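Local coordinates for protein Cow rumen GH26 endo-mannanase (Metagenome, PDB 6UEH) that probably hydrolyses internal beta-1,4-mannosidic linkages of mannans such as galactomannan, as a family 26 endo-mannanase with a calcium-binding accessory domain, at residues 145-150 / 353-358. Sequence-based numbering, arbitrary orientation.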
loop_
_atom_site.group_PDB
_atom_site.type_symbol
_atom_site.label_atom_id
_atom_site.label_comp_id
_atom_site.label_asym_id
_atom_site.label_seq_id
_atom_site.Cartn_x
_atom_site.Cartn_y
_atom_site.Cartn_z
ATOM N N LEU A 145 -2.280 -16.047 -11.642
ATOM C CA LEU A 145 -1.517 -14.925 -12.177
ATOM C C LEU A 145 -2.165 -14.363 -13.439
ATOM O O LEU A 145 -2.871 -15.072 -14.156
ATOM C CB LEU A 145 -0.073 -15.349 -12.450
ATOM C CG LEU A 145 0.766 -15.533 -11.182
ATOM C CD1 LEU A 145 2.119 -16.154 -11.498
ATOM C CD2 LEU A 145 0.934 -14.199 -10.463
ATOM N N SER A 146 -1.927 -13.082 -13.700
ATOM C CA SER A 146 -2.536 -12.404 -14.840
ATOM C C SER A 146 -1.972 -12.901 -16.167
ATOM O O SER A 146 -2.664 -12.884 -17.186
ATOM C CB SER A 146 -2.345 -10.889 -14.727
ATOM O OG SER A 146 -0.970 -10.555 -14.655
ATOM N N ASP A 147 -0.714 -13.328 -16.153
ATOM C CA ASP A 147 -0.083 -13.909 -17.336
ATOM C C ASP A 147 -0.532 -15.357 -17.499
ATOM O O ASP A 147 -0.214 -16.203 -16.663
ATOM C CB ASP A 147 1.447 -13.828 -17.230
ATOM C CG ASP A 147 2.157 -14.172 -18.536
ATOM O OD1 ASP A 147 1.565 -14.845 -19.407
ATOM O OD2 ASP A 147 3.331 -13.770 -18.686
ATOM N N PRO A 148 -1.266 -15.647 -18.585
ATOM C CA PRO A 148 -1.766 -17.001 -18.846
ATOM C C PRO A 148 -0.634 -18.008 -19.016
ATOM O O PRO A 148 -0.841 -19.205 -18.810
ATOM C CB PRO A 148 -2.552 -16.846 -20.155
ATOM C CG PRO A 148 -2.829 -15.385 -20.278
ATOM C CD PRO A 148 -1.664 -14.701 -19.640
ATOM N N LYS A 149 0.545 -17.521 -19.387
ATOM C CA LYS A 149 1.694 -18.387 -19.629
ATOM C C LYS A 149 2.671 -18.397 -18.459
ATOM O O LYS A 149 3.811 -18.835 -18.610
ATOM C CB LYS A 149 2.430 -17.956 -20.899
ATOM C CG LYS A 149 1.619 -18.090 -22.177
ATOM C CD LYS A 149 2.416 -17.593 -23.372
ATOM C CE LYS A 149 1.629 -17.725 -24.663
ATOM N NZ LYS A 149 2.383 -17.160 -25.820
ATOM N N ALA A 150 2.223 -17.910 -17.305
ATOM C CA ALA A 150 3.056 -17.852 -16.102
ATOM C C ALA A 150 3.776 -19.175 -15.848
ATOM O O ALA A 150 3.172 -20.240 -15.948
ATOM C CB ALA A 150 2.212 -17.478 -14.899
ATOM N N ASP A 353 9.012 -12.895 -24.182
ATOM C CA ASP A 353 8.528 -14.198 -23.724
ATOM C C ASP A 353 8.888 -14.479 -22.262
ATOM O O ASP A 353 9.234 -15.604 -21.899
ATOM C CB ASP A 353 9.078 -15.310 -24.626
ATOM C CG ASP A 353 8.218 -16.563 -24.603
ATOM O OD1 ASP A 353 7.004 -16.451 -24.331
ATOM O OD2 ASP A 353 8.757 -17.660 -24.865
ATOM N N LEU A 354 8.803 -13.448 -21.430
ATOM C CA LEU A 354 9.074 -13.585 -20.002
ATOM C C LEU A 354 7.781 -13.821 -19.226
ATOM O O LEU A 354 6.835 -13.042 -19.330
ATOM C CB LEU A 354 9.798 -12.344 -19.481
ATOM C CG LEU A 354 11.225 -12.159 -20.001
ATOM C CD1 LEU A 354 11.719 -10.743 -19.754
ATOM C CD2 LEU A 354 12.150 -13.167 -19.340
ATOM N N HIS A 355 7.741 -14.896 -18.447
ATOM C CA HIS A 355 6.514 -15.275 -17.752
ATOM C C HIS A 355 6.771 -15.685 -16.306
ATOM O O HIS A 355 5.893 -16.239 -15.645
ATOM C CB HIS A 355 5.818 -16.412 -18.501
ATOM C CG HIS A 355 5.614 -16.135 -19.959
ATOM N ND1 HIS A 355 4.673 -15.241 -20.421
ATOM C CD2 HIS A 355 6.241 -16.622 -21.056
ATOM C CE1 HIS A 355 4.723 -15.195 -21.741
ATOM N NE2 HIS A 355 5.668 -16.023 -22.151
ATOM N N ASN A 356 7.976 -15.401 -15.822
ATOM C CA ASN A 356 8.378 -15.777 -14.471
ATOM C C ASN A 356 8.163 -14.651 -13.468
ATOM O O ASN A 356 8.705 -14.683 -12.365
ATOM C CB ASN A 356 9.848 -16.198 -14.459
ATOM C CG ASN A 356 10.773 -15.086 -14.931
ATOM O OD1 ASN A 356 10.414 -14.297 -15.806
ATOM N ND2 ASN A 356 11.967 -15.020 -14.352
ATOM N N LEU A 357 7.367 -13.661 -13.853
ATOM C CA LEU A 357 7.230 -12.443 -13.065
ATOM C C LEU A 357 5.890 -12.344 -12.352
ATOM O O LEU A 357 4.843 -12.660 -12.918
ATOM C CB LEU A 357 7.417 -11.216 -13.959
ATOM C CG LEU A 357 8.677 -11.192 -14.824
ATOM C CD1 LEU A 357 8.693 -9.952 -15.708
ATOM C CD2 LEU A 357 9.928 -11.262 -13.953
ATOM N N ILE A 358 5.942 -11.906 -11.099
ATOM C CA ILE A 358 4.746 -11.532 -10.358
ATOM C C ILE A 358 4.684 -10.011 -10.330
ATOM O O ILE A 358 5.460 -9.363 -9.631
ATOM C CB ILE A 358 4.750 -12.099 -8.925
ATOM C CG1 ILE A 358 4.831 -13.629 -8.965
ATOM C CG2 ILE A 358 3.509 -11.648 -8.167
ATOM C CD1 ILE A 358 4.803 -14.280 -7.600
HETATM O O HOH W 1 5.315 -18.573 -25.164
#
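His355 meets Asp147 edge-on: ND1 gives its proton to OD2 of Asp147 at 2.6 Å, nearly straight at 167°, on the syn side of a carboxylate turned 68° from the ring. With CG of Asp147 anti to its own backbone N (chi1 -169°), the carboxylate reaches across to the imidazole, while OD1 accepts from N of Lys149 at 2.9 Å, an Asx turn. Asp147 to Ala150 form a type I turn, closed by Ala150 N to Asp147 O. Against one face of the ring lies Lys149, its CB 3.6 Å from the ring centroid in a CH-pi contact. Both ring nitrogens are used, since His355 NE2 donates to Asp353 OD1 at 2.6 Å, again close to the ring plane.

In the fold, this joins the loop leading into helix 152-164 to the turn between helix 334-351 and strand 357-362, a helix-to-strand connection of the TIM barrel. Deeper in, Leu145 CD2 rests on Ile358 CG1 at 4.2 Å, both also packed on helix 152-164. Replacing His355 with an alanine would probably leave the carboxylates of Asp147 and Asp353 without the ring N-H each one accepts from and open a gap beneath Lys149. Toward solvent the hold slackens: the extended Lys149 chain runs outward past the ring, and NZ reaches Asp353 OD1 only through a water, which it meets weakly at 3.3 Å.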